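Local coordinates for protein Dr hemagglutinin structural subunit (Escherichia coli, PDB 1UT1) that binds the Dr blood group antigen as the structural subunit of a fimbrial adhesin and mediates adherence of uropathogenic Escherichia coli to the upper urinary tract, at residues L22-K27 with G42-A47; K27-V32 with T36-R41; V53-L58 with R63-K68; D88-N93 with T130-G135. The protein carries 3 engineered substitutions. All blocks are in the same frame, centred on the assembly; numbering follows the deposited sequence.

In the fold
Contact 1 opens first and closes the outer loop, bringing 42-47 back against the end of strand 16-25. Contact 2 is nested inside that loop. It sets strand 29-32 beside strand 38-40, and the two contacts share Lys27. Contact 3 follows in series. It faces strand 49-58 with strand 64-69 on the opposite side of the chain's centre, about 28 Å from contact 1 between centres. Contact 4 opens last and ties strand 89-96 to the loop before strand 135-147. It returns to contact 1, where Leu44 packs on Thr132 and Leu22 on Leu90. Contacts 1, 2 and 4 touch the second subunit, contact 4 through Pro134, and contact 3 touches the third.

Contact 1: residues L22-K27 with G42-A47; sequences LTVTEK and GQLTDA. Engineered in segment 22-27: Lys27 (natural residue Glu). With SO4 (sulfate ion), chain G; EDO (1,2-ethanediol), chain H.
Leu44 meets Leu22 and Val24 through its two methyl branches. CD1 lies against the valine, 3.9 Å from Val24 CG1, and Val24 CG2 is almost as near. CD2 turns to the other partner and stands 4.0 Å from Leu22 CD2. The two leucine side chains run alongside, pointing opposite ways. In Leu22, CG is anti to the backbone N (chi1 171°), and the side chain reaches toward the 42-47 loop. Leu44 is the centre of an inverse gamma turn, and its side chain points toward the strand. Thr132 and Leu90 of the same chain also pack on Leu44.

Farther along, Thr25 OG1 donates to Glu26 O at 2.7 Å, with the donor tilted 19° from the carbonyl plane. Gln29 NE2 is a second partner of this hydroxyl. Lys27, an engineered residue, gives its backbone N to a sulfate ion, probably from the crystallisation liquor. The bond from Lys27 N to sulfate O4 is 3.0 Å and nearly straight (168°). A 1,2-ethanediol donates to Val24 O at 2.7 Å from its O2 and also bonds Gly15 O of the second subunit. Glu26 N bonds Ser14 OG of that subunit. The link between 22-27 and 42-47 is therefore purely apolar and buried, while the polar groups at the end of the strand and in the loop after it serve the turn, the anion and the neighbouring subunit.

Contact 2: residues K27-V32 with T36-R41; sequences KCQVRV and TVAKTR. Engineered in segment 27-32: Lys27 (natural residue Glu). With SO4 (sulfate ion), chain G; EDO (1,2-ethanediol), chain J.
Arg31 lays one face of its guanidinium over the methyl group of Ala38, with Arg31 NH1 3.5 Å from Ala38 CB. Bends at chi2 (-73°) and chi3 (-93°) fold the arginine chain toward strand 38-40. Arg31 NH1 also makes a weak bond to Gln29 OE1 at 2.9 Å. Thr36 O lies oblique to the guanidinium, 3.1 Å from Arg31 NH2.

Gln29 crosses Thr40 at about a right angle, and its NE2 is 3.9 Å from Thr40 CG2. The main polar partner of that NE2 is Thr25 OG1. The same Thr40 methyl rests 4.1 Å from Lys27 CA, where the two backbones come closest.

Beyond it, Arg41 extends from CG to NE and presents its guanidinium edge to the sulfate ion bound at engineered Lys27. The bond from Arg41 NE to sulfate O1 is 3.3 Å.

The strands run antiparallel at 170°, but their axes approach no closer than 9.2 Å. Strand 29-32 instead adds to the sheet of the second subunit as an antiparallel ladder, and Cys28 makes a disulfide to Cys60 there, consistent with strand exchange between subunits. Side chains thus bridge the two strands, and the anion probably offsets positive charge where they converge.

Contact 3: residues V53-L58 with R63-K68; sequences VTVQAL and RQVALK
Strands 49-58 and 64-69 face each other across the hydrophobic core of the Dr-adhesin domain, which has an immunoglobulin-like beta-sandwich fold. They are not ladder partners here. The axes of 53-58 and 64-68 come no closer than 8.8 Å, and their directions differ by 138°. Strand 49-58 pairs with strand 118-125, whereas strand 64-69 pairs with strands 108-111 and 135-147. Only apolar side chains bridge the gap between these two segments.

Val55, Ala57, Val65 and Leu67 all point inward and are buried. Val55 serves both partners with different branches. Its CG2 is 4.1 Å from Leu67 CD2, with the two side chains set at a slant to one another. Its CG1, anti to the backbone N (chi1 173°), approaches Val65 CG1 more loosely at 4.4 Å. Ile121 of the same chain packs on both Val55 and Leu67, adding a third apolar surface to the cluster.

The third subunit completes the setting. Gln56, Ala57 and Leu58 form an antiparallel ladder with one of its strands. Val30 of that subunit packs on Val55, and its Val32 packs on Leu67. On strand 49-58, Gln56, whose CB points away from 63-68, donates from NE2 to Ala57 O at 3.0 Å, and the acceptor lies in the amide plane. The closest meeting of the two segments is methyl on methyl: Ala57 CB lies 3.4 Å from Val65 CG2, a tight fit for two carbons.

Contact 4: residues D88-N93 with T130-G135; sequences DKLYVN and TNTPPG. With EDO (1,2-ethanediol), chain I.
Asp88 and Leu90 meet the proline-containing loop that leads into strand 135-147 of the beta-sandwich fold. Asp88 lies just ahead of strand 89-96, and Leu90 is on it.

The contacts between the two segments are van der Waals ones. The Asp88 carboxylate lies beside the Pro133 ring, with Asp88 CG 3.8 Å from Pro133 CG. Leu90 crosses Thr132 at about a right angle. Its chi1 (178°) swings the chain away from the backbone N and, with chi2 (59°), brings Leu90 CD1 3.7 Å from Thr132 OG1. Tyr137 of the same chain packs against both Asp88 and Thr132.

Hydrogen bonds position the groups from outside. Thr132 OG1 is bonded to Gln129 O, so the hydroxyl beside Leu90 has a polar partner. Asp88 N is held by Ser83 OG, and Pro133 O by Tyr137 OH. The bound 1,2-ethanediol, probably from the crystallisation liquor, rests a carbon near Pro133 CB and donates its O1 to Asp88 OD2 at 2.6 Å.

Contact 1: residues L22-K27 with G42-A47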
loop_
_atom_site.group_PDB
_atom_site.type_symbol
_atom_site.label_atom_id
_atom_site.label_comp_id
_atom_site.label_asym_id
_atom_site.label_seq_id
_atom_site.Cartn_x
_atom_site.Cartn_y
_atom_site.Cartn_z
ATOM N N LEU A 22 4.547 -3.159 -12.863
ATOM C CA LEU A 22 4.800 -2.475 -14.115
ATOM C C LEU A 22 3.469 -1.959 -14.632
ATOM O O LEU A 22 2.531 -2.705 -14.704
ATOM C CB LEU A 22 5.414 -3.467 -15.157
ATOM C CG LEU A 22 5.526 -2.914 -16.580
ATOM C CD1 LEU A 22 6.535 -1.846 -16.619
ATOM C CD2 LEU A 22 5.840 -4.011 -17.606
ATOM N N THR A 23 3.416 -0.693 -15.031
ATOM C CA THR A 23 2.258 -0.173 -15.729
ATOM C C THR A 23 2.583 -0.138 -17.225
ATOM O O THR A 23 3.609 0.423 -17.645
ATOM C CB THR A 23 1.888 1.229 -15.236
ATOM O OG1 THR A 23 1.475 1.141 -13.860
ATOM C CG2 THR A 23 0.764 1.809 -16.091
ATOM N N VAL A 24 1.713 -0.756 -18.016
ATOM C CA VAL A 24 1.883 -0.833 -19.468
ATOM C C VAL A 24 0.960 0.231 -20.091
ATOM O O VAL A 24 -0.189 0.381 -19.675
ATOM C CB VAL A 24 1.499 -2.241 -19.997
ATOM C CG1 VAL A 24 1.521 -2.287 -21.570
ATOM C CG2 VAL A 24 2.476 -3.280 -19.423
ATOM N N THR A 25 1.502 1.021 -21.007
ATOM C CA THR A 25 0.719 2.063 -21.649
ATOM C C THR A 25 0.756 1.965 -23.177
ATOM O O THR A 25 1.504 1.140 -23.752
ATOM C CB THR A 25 1.235 3.458 -21.239
ATOM O OG1 THR A 25 2.427 3.789 -21.982
ATOM C CG2 THR A 25 1.529 3.507 -19.739
ATOM N N GLU A 26 0.017 2.875 -23.831
ATOM C CA GLU A 26 0.147 3.043 -25.276
ATOM C C GLU A 26 1.269 4.075 -25.503
ATOM O O GLU A 26 1.851 4.578 -24.547
ATOM C CB GLU A 26 -1.163 3.569 -25.869
ATOM C CG GLU A 26 -2.299 2.600 -25.819
ATOM C CD GLU A 26 -3.421 2.997 -26.748
ATOM O OE1 GLU A 26 -3.331 4.083 -27.355
ATOM O OE2 GLU A 26 -4.413 2.246 -26.828
ATOM N N LYS A 27 1.553 4.412 -26.759
ATOM C CA LYS A 27 2.574 5.428 -27.065
ATOM C C LYS A 27 2.233 6.812 -26.454
ATOM O O LYS A 27 3.120 7.509 -25.963
ATOM C CB LYS A 27 2.741 5.560 -28.593
ATOM C CG LYS A 27 3.677 4.552 -29.233
ATOM C CD LYS A 27 3.711 4.725 -30.737
ATOM C CE LYS A 27 2.857 3.644 -31.452
ATOM N NZ LYS A 27 2.711 3.920 -32.910
ATOM N N GLY A 42 5.018 -1.216 -26.747
ATOM C CA GLY A 42 6.069 -1.368 -27.762
ATOM C C GLY A 42 7.435 -1.653 -27.142
ATOM O O GLY A 42 8.330 -2.142 -27.828
ATOM N N GLN A 43 7.605 -1.327 -25.851
ATOM C CA GLN A 43 8.870 -1.554 -25.141
ATOM C C GLN A 43 8.948 -2.969 -24.562
ATOM O O GLN A 43 9.955 -3.348 -23.963
ATOM C CB GLN A 43 9.030 -0.554 -24.012
ATOM C CG GLN A 43 9.407 0.832 -24.473
ATOM C CD GLN A 43 9.616 1.763 -23.305
ATOM O OE1 GLN A 43 10.752 1.990 -22.850
ATOM N NE2 GLN A 43 8.522 2.177 -22.712
ATOM N N LEU A 44 7.853 -3.724 -24.703
ATOM C CA LEU A 44 7.795 -5.081 -24.216
ATOM C C LEU A 44 8.400 -6.053 -25.216
ATOM O O LEU A 44 7.777 -7.023 -25.603
ATOM C CB LEU A 44 6.368 -5.476 -23.825
ATOM C CG LEU A 44 5.745 -4.529 -22.768
ATOM C CD1 LEU A 44 4.269 -4.941 -22.538
ATOM C CD2 LEU A 44 6.533 -4.621 -21.466
ATOM N N THR A 45 9.646 -5.774 -25.594
ATOM C CA THR A 45 10.375 -6.612 -26.540
ATOM C C THR A 45 11.005 -7.815 -25.827
ATOM O O THR A 45 10.991 -7.914 -24.590
ATOM C CB THR A 45 11.442 -5.797 -27.265
ATOM O OG1 THR A 45 12.385 -5.288 -26.312
ATOM C CG2 THR A 45 10.788 -4.625 -28.013
ATOM N N ASP A 46 11.457 -8.793 -26.610
ATOM C CA ASP A 46 11.987 -10.024 -26.031
ATOM C C ASP A 46 13.185 -9.729 -25.119
ATOM O O ASP A 46 14.109 -8.980 -25.500
ATOM C CB ASP A 46 12.393 -10.992 -27.128
ATOM C CG ASP A 46 12.764 -12.371 -26.591
ATOM O OD1 ASP A 46 13.455 -13.120 -27.331
ATOM O OD2 ASP A 46 12.320 -12.738 -25.486
ATOM N N ALA A 47 13.127 -10.277 -23.909
ATOM C CA ALA A 47 14.147 -10.065 -22.868
ATOM C C ALA A 47 14.202 -8.663 -22.247
ATOM O O ALA A 47 15.151 -8.341 -21.498
ATOM C CB ALA A 47 15.555 -10.532 -23.355
HETATM S S SO4 G . 0.393 1.991 -29.336
HETATM O O1 SO4 G . 1.176 1.522 -28.145
HETATM O O2 SO4 G . 0.958 1.564 -30.626
HETATM O O3 SO4 G . -0.950 1.321 -29.259
HETATM O O4 SO4 G . 0.150 3.444 -29.179
HETATM C C1 EDO H . -3.282 1.563 -17.182
HETATM O O1 EDO H . -3.009 2.710 -16.391
HETATM C C2 EDO H . -3.230 1.967 -18.654
HETATM O O2 EDO H . -1.896 2.374 -18.992
#

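Contact 2: residues K27-V32 with T36-R41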
loop_
_atom_site.group_PDB
_atom_site.type_symbol
_atom_site.label_atom_id
_atom_site.label_comp_id
_atom_site.label_asym_id
_atom_site.label_seq_id
_atom_site.Cartn_x
_atom_site.Cartn_y
_atom_site.Cartn_z
ATOM N N LYS A 27 1.553 4.412 -26.759
ATOM C CA LYS A 27 2.574 5.428 -27.065
ATOM C C LYS A 27 2.233 6.812 -26.454
ATOM O O LYS A 27 3.120 7.509 -25.963
ATOM C CB LYS A 27 2.741 5.560 -28.593
ATOM C CG LYS A 27 3.677 4.552 -29.233
ATOM C CD LYS A 27 3.711 4.725 -30.737
ATOM C CE LYS A 27 2.857 3.644 -31.452
ATOM N NZ LYS A 27 2.711 3.920 -32.910
ATOM N N CYS A 28 0.956 7.211 -26.514
ATOM C CA CYS A 28 0.525 8.475 -25.849
ATOM C C CYS A 28 0.337 8.075 -24.399
ATOM O O CYS A 28 -0.533 7.261 -24.089
ATOM C CB CYS A 28 -0.799 8.972 -26.424
ATOM S SG CYS A 28 -1.645 10.295 -25.450
ATOM N N GLN A 29 1.284 8.493 -23.570
ATOM C CA GLN A 29 1.409 8.014 -22.194
ATOM C C GLN A 29 1.249 9.198 -21.252
ATOM O O GLN A 29 2.015 10.150 -21.330
ATOM C CB GLN A 29 2.822 7.424 -22.050
ATOM C CG GLN A 29 3.179 6.864 -20.691
ATOM C CD GLN A 29 4.622 6.366 -20.651
ATOM O OE1 GLN A 29 5.536 7.161 -20.505
ATOM N NE2 GLN A 29 4.830 5.051 -20.895
ATOM N N VAL A 30 0.307 9.103 -20.305
ATOM C CA VAL A 30 0.060 10.219 -19.395
ATOM C C VAL A 30 0.394 9.821 -17.968
ATOM O O VAL A 30 -0.319 8.998 -17.363
ATOM C CB VAL A 30 -1.386 10.657 -19.487
ATOM C CG1 VAL A 30 -1.625 11.863 -18.589
ATOM C CG2 VAL A 30 -1.750 10.978 -21.001
ATOM N N ARG A 31 1.503 10.362 -17.459
ATOM C CA ARG A 31 1.999 10.026 -16.112
ATOM C C ARG A 31 1.286 10.928 -15.126
ATOM O O ARG A 31 1.241 12.136 -15.300
ATOM C CB ARG A 31 3.544 10.236 -16.000
ATOM C CG ARG A 31 4.385 9.565 -17.082
ATOM C CD ARG A 31 4.452 8.061 -16.885
ATOM N NE ARG A 31 5.614 7.641 -16.102
ATOM C CZ ARG A 31 6.621 6.921 -16.585
ATOM N NH1 ARG A 31 6.636 6.570 -17.864
ATOM N NH2 ARG A 31 7.624 6.565 -15.793
ATOM N N VAL A 32 0.660 10.321 -14.131
ATOM C CA VAL A 32 -0.075 11.050 -13.120
ATOM C C VAL A 32 0.556 10.773 -11.763
ATOM O O VAL A 32 0.675 9.617 -11.346
ATOM C CB VAL A 32 -1.531 10.604 -13.090
ATOM C CG1 VAL A 32 -2.340 11.410 -12.030
ATOM C CG2 VAL A 32 -2.144 10.730 -14.492
ATOM N N THR A 36 6.490 6.190 -11.301
ATOM C CA THR A 36 6.422 4.754 -11.074
ATOM C C THR A 36 6.906 4.071 -12.347
ATOM O O THR A 36 6.997 4.702 -13.395
ATOM C CB THR A 36 4.995 4.281 -10.718
ATOM O OG1 THR A 36 4.093 4.621 -11.776
ATOM C CG2 THR A 36 4.513 4.938 -9.425
ATOM N N VAL A 37 7.235 2.786 -12.246
ATOM C CA VAL A 37 7.752 2.037 -13.378
ATOM C C VAL A 37 6.658 1.848 -14.445
ATOM O O VAL A 37 5.719 1.065 -14.244
ATOM C CB VAL A 37 8.248 0.648 -12.951
ATOM C CG1 VAL A 37 8.891 -0.078 -14.125
ATOM C CG2 VAL A 37 9.209 0.750 -11.789
ATOM N N ALA A 38 6.830 2.514 -15.590
ATOM C CA ALA A 38 5.886 2.363 -16.705
ATOM C C ALA A 38 6.634 2.128 -18.012
ATOM O O ALA A 38 7.705 2.700 -18.216
ATOM C CB ALA A 38 5.015 3.597 -16.832
ATOM N N LYS A 39 6.045 1.328 -18.907
ATOM C CA LYS A 39 6.589 1.117 -20.264
ATOM C C LYS A 39 5.429 1.196 -21.242
ATOM O O LYS A 39 4.311 0.739 -20.918
ATOM C CB LYS A 39 7.173 -0.301 -20.401
ATOM C CG LYS A 39 8.487 -0.551 -19.681
ATOM C CD LYS A 39 9.034 -1.913 -20.123
ATOM C CE LYS A 39 9.974 -2.516 -19.093
ATOM N NZ LYS A 39 11.311 -1.873 -19.148
ATOM N N THR A 40 5.707 1.594 -22.489
ATOM C CA THR A 40 4.680 1.459 -23.531
ATOM C C THR A 40 4.684 -0.047 -23.896
ATOM O O THR A 40 5.669 -0.752 -23.672
ATOM C CB THR A 40 5.049 2.242 -24.809
ATOM O OG1 THR A 40 6.218 1.641 -25.392
ATOM C CG2 THR A 40 5.304 3.738 -24.496
ATOM N N ARG A 41 3.635 -0.518 -24.536
ATOM C CA ARG A 41 3.614 -1.932 -24.887
ATOM C C ARG A 41 4.654 -2.229 -25.971
ATOM O O ARG A 41 5.230 -3.285 -25.974
ATOM C CB ARG A 41 2.225 -2.397 -25.304
ATOM C CG ARG A 41 1.532 -1.497 -26.306
ATOM C CD ARG A 41 0.122 -2.005 -26.575
ATOM N NE ARG A 41 -0.584 -1.156 -27.526
ATOM C CZ ARG A 41 -1.872 -1.291 -27.826
ATOM N NH1 ARG A 41 -2.602 -2.228 -27.223
ATOM N NH2 ARG A 41 -2.450 -0.449 -28.672
HETATM S S SO4 G . 0.393 1.991 -29.336
HETATM O O1 SO4 G . 1.176 1.522 -28.145
HETATM O O2 SO4 G . 0.958 1.564 -30.626
HETATM O O3 SO4 G . -0.950 1.321 -29.259
HETATM O O4 SO4 G . 0.150 3.444 -29.179
HETATM C C1 EDO J . 12.927 -1.228 -21.698
HETATM O O1 EDO J . 13.453 -1.946 -20.585
HETATM C C2 EDO J . 12.942 -2.146 -22.937
HETATM O O2 EDO J . 14.305 -2.521 -23.239
HETATM O O HOH W 1 9.201 4.759 -16.232
#

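Contact 3: residues V53-L58 with R63-K68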
loop_
_atom_site.group_PDB
_atom_site.type_symbol
_atom_site.label_atom_id
_atom_site.label_comp_id
_atom_site.label_asym_id
_atom_site.label_seq_id
_atom_site.Cartn_x
_atom_site.Cartn_y
_atom_site.Cartn_z
ATOM N N VAL A 53 15.103 -8.157 -8.527
ATOM C CA VAL A 53 14.587 -8.484 -7.179
ATOM C C VAL A 53 15.788 -8.946 -6.368
ATOM O O VAL A 53 16.438 -9.935 -6.737
ATOM C CB VAL A 53 13.540 -9.618 -7.240
ATOM C CG1 VAL A 53 13.071 -9.978 -5.845
ATOM C CG2 VAL A 53 12.343 -9.200 -8.112
ATOM N N THR A 54 16.116 -8.224 -5.291
ATOM C CA THR A 54 17.260 -8.613 -4.476
ATOM C C THR A 54 16.846 -9.732 -3.509
ATOM O O THR A 54 15.705 -9.770 -3.014
ATOM C CB THR A 54 17.843 -7.415 -3.693
ATOM O OG1 THR A 54 16.827 -6.884 -2.843
ATOM C CG2 THR A 54 18.307 -6.321 -4.661
ATOM N N VAL A 55 17.743 -10.686 -3.311
ATOM C CA VAL A 55 17.437 -11.807 -2.414
ATOM C C VAL A 55 18.590 -11.979 -1.453
ATOM O O VAL A 55 19.758 -11.959 -1.848
ATOM C CB VAL A 55 17.253 -13.133 -3.193
ATOM C CG1 VAL A 55 17.100 -14.351 -2.209
ATOM C CG2 VAL A 55 16.063 -13.038 -4.144
ATOM N N GLN A 56 18.280 -12.154 -0.179
ATOM C CA GLN A 56 19.339 -12.489 0.775
ATOM C C GLN A 56 18.855 -13.460 1.795
ATOM O O GLN A 56 17.933 -13.155 2.569
ATOM C CB GLN A 56 19.932 -11.278 1.466
ATOM C CG GLN A 56 21.023 -11.674 2.469
ATOM C CD GLN A 56 22.262 -12.206 1.770
ATOM O OE1 GLN A 56 22.876 -11.495 0.966
ATOM N NE2 GLN A 56 22.533 -13.492 1.938
ATOM N N ALA A 57 19.452 -14.647 1.787
ATOM C CA ALA A 57 19.043 -15.714 2.710
ATOM C C ALA A 57 20.025 -15.739 3.870
ATOM O O ALA A 57 21.212 -15.484 3.691
ATOM C CB ALA A 57 19.024 -17.099 1.986
ATOM N N LEU A 58 19.515 -16.032 5.058
ATOM C CA LEU A 58 20.348 -16.192 6.255
ATOM C C LEU A 58 19.847 -17.432 6.984
ATOM O O LEU A 58 18.645 -17.642 7.064
ATOM C CB LEU A 58 20.214 -14.969 7.183
ATOM C CG LEU A 58 20.583 -13.596 6.578
ATOM C CD1 LEU A 58 19.308 -12.743 6.282
ATOM C CD2 LEU A 58 21.553 -12.828 7.483
ATOM N N ARG A 63 19.594 -25.664 3.711
ATOM C CA ARG A 63 18.318 -25.689 2.997
ATOM C C ARG A 63 18.534 -25.132 1.599
ATOM O O ARG A 63 19.463 -24.348 1.381
ATOM C CB ARG A 63 17.269 -24.796 3.690
ATOM C CG ARG A 63 17.110 -25.049 5.169
ATOM C CD ARG A 63 16.262 -26.268 5.436
ATOM N NE ARG A 63 16.034 -26.433 6.871
ATOM C CZ ARG A 63 15.239 -27.349 7.403
ATOM N NH1 ARG A 63 15.103 -27.428 8.720
ATOM N NH2 ARG A 63 14.580 -28.187 6.619
ATOM N N GLN A 64 17.589 -25.422 0.715
ATOM C CA GLN A 64 17.602 -24.868 -0.657
ATOM C C GLN A 64 16.718 -23.621 -0.716
ATOM O O GLN A 64 15.501 -23.701 -0.570
ATOM C CB GLN A 64 17.084 -25.899 -1.646
ATOM C CG GLN A 64 18.077 -27.012 -1.872
ATOM C CD GLN A 64 17.519 -28.127 -2.726
ATOM O OE1 GLN A 64 17.393 -27.991 -3.956
ATOM N NE2 GLN A 64 17.082 -29.196 -2.079
ATOM N N VAL A 65 17.342 -22.474 -0.911
ATOM C CA VAL A 65 16.634 -21.201 -0.977
ATOM C C VAL A 65 15.629 -21.254 -2.115
ATOM O O VAL A 65 15.925 -21.797 -3.196
ATOM C CB VAL A 65 17.643 -20.057 -1.189
ATOM C CG1 VAL A 65 16.927 -18.739 -1.507
ATOM C CG2 VAL A 65 18.530 -19.919 0.070
ATOM N N ALA A 66 14.488 -20.595 -1.914
ATOM C CA ALA A 66 13.398 -20.654 -2.879
ATOM C C ALA A 66 12.508 -19.418 -2.876
ATOM O O ALA A 66 12.336 -18.751 -1.854
ATOM C CB ALA A 66 12.576 -21.883 -2.635
ATOM N N LEU A 67 11.927 -19.127 -4.035
ATOM C CA LEU A 67 10.978 -18.041 -4.155
ATOM C C LEU A 67 9.693 -18.646 -4.696
ATOM O O LEU A 67 9.717 -19.387 -5.698
ATOM C CB LEU A 67 11.496 -17.010 -5.169
ATOM C CG LEU A 67 12.912 -16.516 -4.911
ATOM C CD1 LEU A 67 13.352 -15.642 -6.127
ATOM C CD2 LEU A 67 12.926 -15.691 -3.625
ATOM N N LYS A 68 8.582 -18.341 -4.055
ATOM C CA LYS A 68 7.312 -18.857 -4.529
ATOM C C LYS A 68 6.514 -17.704 -5.114
ATOM O O LYS A 68 6.282 -16.698 -4.449
ATOM C CB LYS A 68 6.514 -19.505 -3.374
ATOM C CG LYS A 68 5.100 -19.943 -3.821
ATOM C CD LYS A 68 4.758 -21.282 -3.264
ATOM C CE LYS A 68 3.432 -21.812 -3.843
ATOM N NZ LYS A 68 2.709 -20.789 -4.646
#

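Contact 4: residues D88-N93 with T130-G135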
loop_
_atom_site.group_PDB
_atom_site.type_symbol
_atom_site.label_atom_id
_atom_site.label_comp_id
_atom_site.label_asym_id
_atom_site.label_seq_id
_atom_site.Cartn_x
_atom_site.Cartn_y
_atom_site.Cartn_z
ATOM N N ASP A 88 -5.052 -10.597 -17.744
ATOM C CA ASP A 88 -4.019 -10.484 -18.752
ATOM C C ASP A 88 -2.644 -10.803 -18.205
ATOM O O ASP A 88 -2.268 -10.345 -17.109
ATOM C CB ASP A 88 -4.053 -9.094 -19.390
ATOM C CG ASP A 88 -5.409 -8.780 -20.000
ATOM O OD1 ASP A 88 -5.824 -9.523 -20.910
ATOM O OD2 ASP A 88 -6.112 -7.878 -19.482
ATOM N N LYS A 89 -1.946 -11.667 -18.942
ATOM C CA LYS A 89 -0.627 -12.138 -18.554
ATOM C C LYS A 89 0.519 -11.471 -19.335
ATOM O O LYS A 89 0.438 -11.262 -20.562
ATOM C CB LYS A 89 -0.538 -13.654 -18.760
ATOM C CG LYS A 89 -1.580 -14.449 -17.997
ATOM C CD LYS A 89 -1.524 -15.913 -18.475
ATOM C CE LYS A 89 -2.569 -16.765 -17.760
ATOM N NZ LYS A 89 -2.535 -18.158 -18.286
ATOM N N LEU A 90 1.624 -11.235 -18.630
ATOM C CA LEU A 90 2.864 -10.791 -19.281
ATOM C C LEU A 90 3.912 -11.822 -18.881
ATOM O O LEU A 90 4.333 -11.863 -17.718
ATOM C CB LEU A 90 3.257 -9.409 -18.775
ATOM C CG LEU A 90 4.557 -8.791 -19.292
ATOM C CD1 LEU A 90 4.500 -8.668 -20.846
ATOM C CD2 LEU A 90 4.714 -7.373 -18.647
ATOM N N TYR A 91 4.220 -12.746 -19.800
ATOM C CA TYR A 91 5.114 -13.854 -19.486
ATOM C C TYR A 91 6.518 -13.348 -19.274
ATOM O O TYR A 91 7.039 -12.545 -20.066
ATOM C CB TYR A 91 5.104 -14.865 -20.610
ATOM C CG TYR A 91 3.778 -15.586 -20.683
ATOM C CD1 TYR A 91 2.798 -15.184 -21.576
ATOM C CD2 TYR A 91 3.513 -16.653 -19.838
ATOM C CE1 TYR A 91 1.571 -15.854 -21.649
ATOM C CE2 TYR A 91 2.282 -17.299 -19.877
ATOM C CZ TYR A 91 1.316 -16.880 -20.776
ATOM O OH TYR A 91 0.122 -17.591 -20.871
ATOM N N VAL A 92 7.177 -13.923 -18.280
ATOM C CA VAL A 92 8.542 -13.525 -17.980
ATOM C C VAL A 92 9.463 -14.717 -17.741
ATOM O O VAL A 92 9.020 -15.788 -17.293
ATOM C CB VAL A 92 8.602 -12.597 -16.711
ATOM C CG1 VAL A 92 7.895 -11.250 -16.983
ATOM C CG2 VAL A 92 7.993 -13.295 -15.437
ATOM N N ASN A 93 10.768 -14.446 -17.869
ATOM C CA ASN A 93 11.812 -15.350 -17.391
ATOM C C ASN A 93 12.373 -14.762 -16.117
ATOM O O ASN A 93 12.390 -13.548 -15.940
ATOM C CB ASN A 93 12.939 -15.456 -18.397
ATOM C CG ASN A 93 12.581 -16.334 -19.560
ATOM O OD1 ASN A 93 12.030 -17.433 -19.387
ATOM N ND2 ASN A 93 12.819 -15.831 -20.757
ATOM N N THR A 130 4.505 -7.099 -27.438
ATOM C CA THR A 130 4.177 -5.721 -27.760
ATOM C C THR A 130 2.682 -5.414 -27.957
ATOM O O THR A 130 2.316 -4.265 -28.201
ATOM C CB THR A 130 4.985 -5.205 -28.977
ATOM O OG1 THR A 130 4.696 -6.007 -30.115
ATOM C CG2 THR A 130 6.481 -5.224 -28.699
ATOM N N ASN A 131 1.831 -6.427 -27.844
ATOM C CA ASN A 131 0.361 -6.230 -27.901
ATOM C C ASN A 131 -0.300 -6.360 -26.526
ATOM O O ASN A 131 -1.525 -6.474 -26.424
ATOM C CB ASN A 131 -0.299 -7.233 -28.856
ATOM C CG ASN A 131 0.005 -6.923 -30.322
ATOM O OD1 ASN A 131 0.089 -5.758 -30.716
ATOM N ND2 ASN A 131 0.232 -7.964 -31.114
ATOM N N THR A 132 0.509 -6.379 -25.469
ATOM C CA THR A 132 -0.030 -6.475 -24.116
ATOM C C THR A 132 -0.993 -5.319 -23.873
ATOM O O THR A 132 -0.657 -4.177 -24.140
ATOM C CB THR A 132 1.125 -6.391 -23.080
ATOM O OG1 THR A 132 1.988 -7.520 -23.272
ATOM C CG2 THR A 132 0.579 -6.392 -21.642
ATOM N N PRO A 133 -2.189 -5.604 -23.360
ATOM C CA PRO A 133 -3.145 -4.511 -23.099
ATOM C C PRO A 133 -2.596 -3.555 -22.024
ATOM O O PRO A 133 -2.036 -3.995 -21.006
ATOM C CB PRO A 133 -4.381 -5.231 -22.554
ATOM C CG PRO A 133 -4.238 -6.651 -22.918
ATOM C CD PRO A 133 -2.748 -6.919 -23.022
ATOM N N PRO A 134 -2.843 -2.257 -22.189
ATOM C CA PRO A 134 -2.459 -1.304 -21.145
ATOM C C PRO A 134 -3.148 -1.659 -19.809
ATOM O O PRO A 134 -4.300 -2.114 -19.775
ATOM C CB PRO A 134 -2.980 0.039 -21.683
ATOM C CG PRO A 134 -2.900 -0.146 -23.212
ATOM C CD PRO A 134 -3.296 -1.581 -23.424
ATOM N N GLY A 135 -2.402 -1.519 -18.719
ATOM C CA GLY A 135 -2.920 -1.815 -17.393
ATOM C C GLY A 135 -1.766 -1.903 -16.394
ATOM O O GLY A 135 -0.624 -1.582 -16.727
HETATM C C1 EDO I . -5.568 -4.844 -18.469
HETATM O O1 EDO I . -6.155 -5.946 -17.767
HETATM C C2 EDO I . -6.509 -4.434 -19.627
HETATM O O2 EDO I . -7.878 -4.445 -19.172
#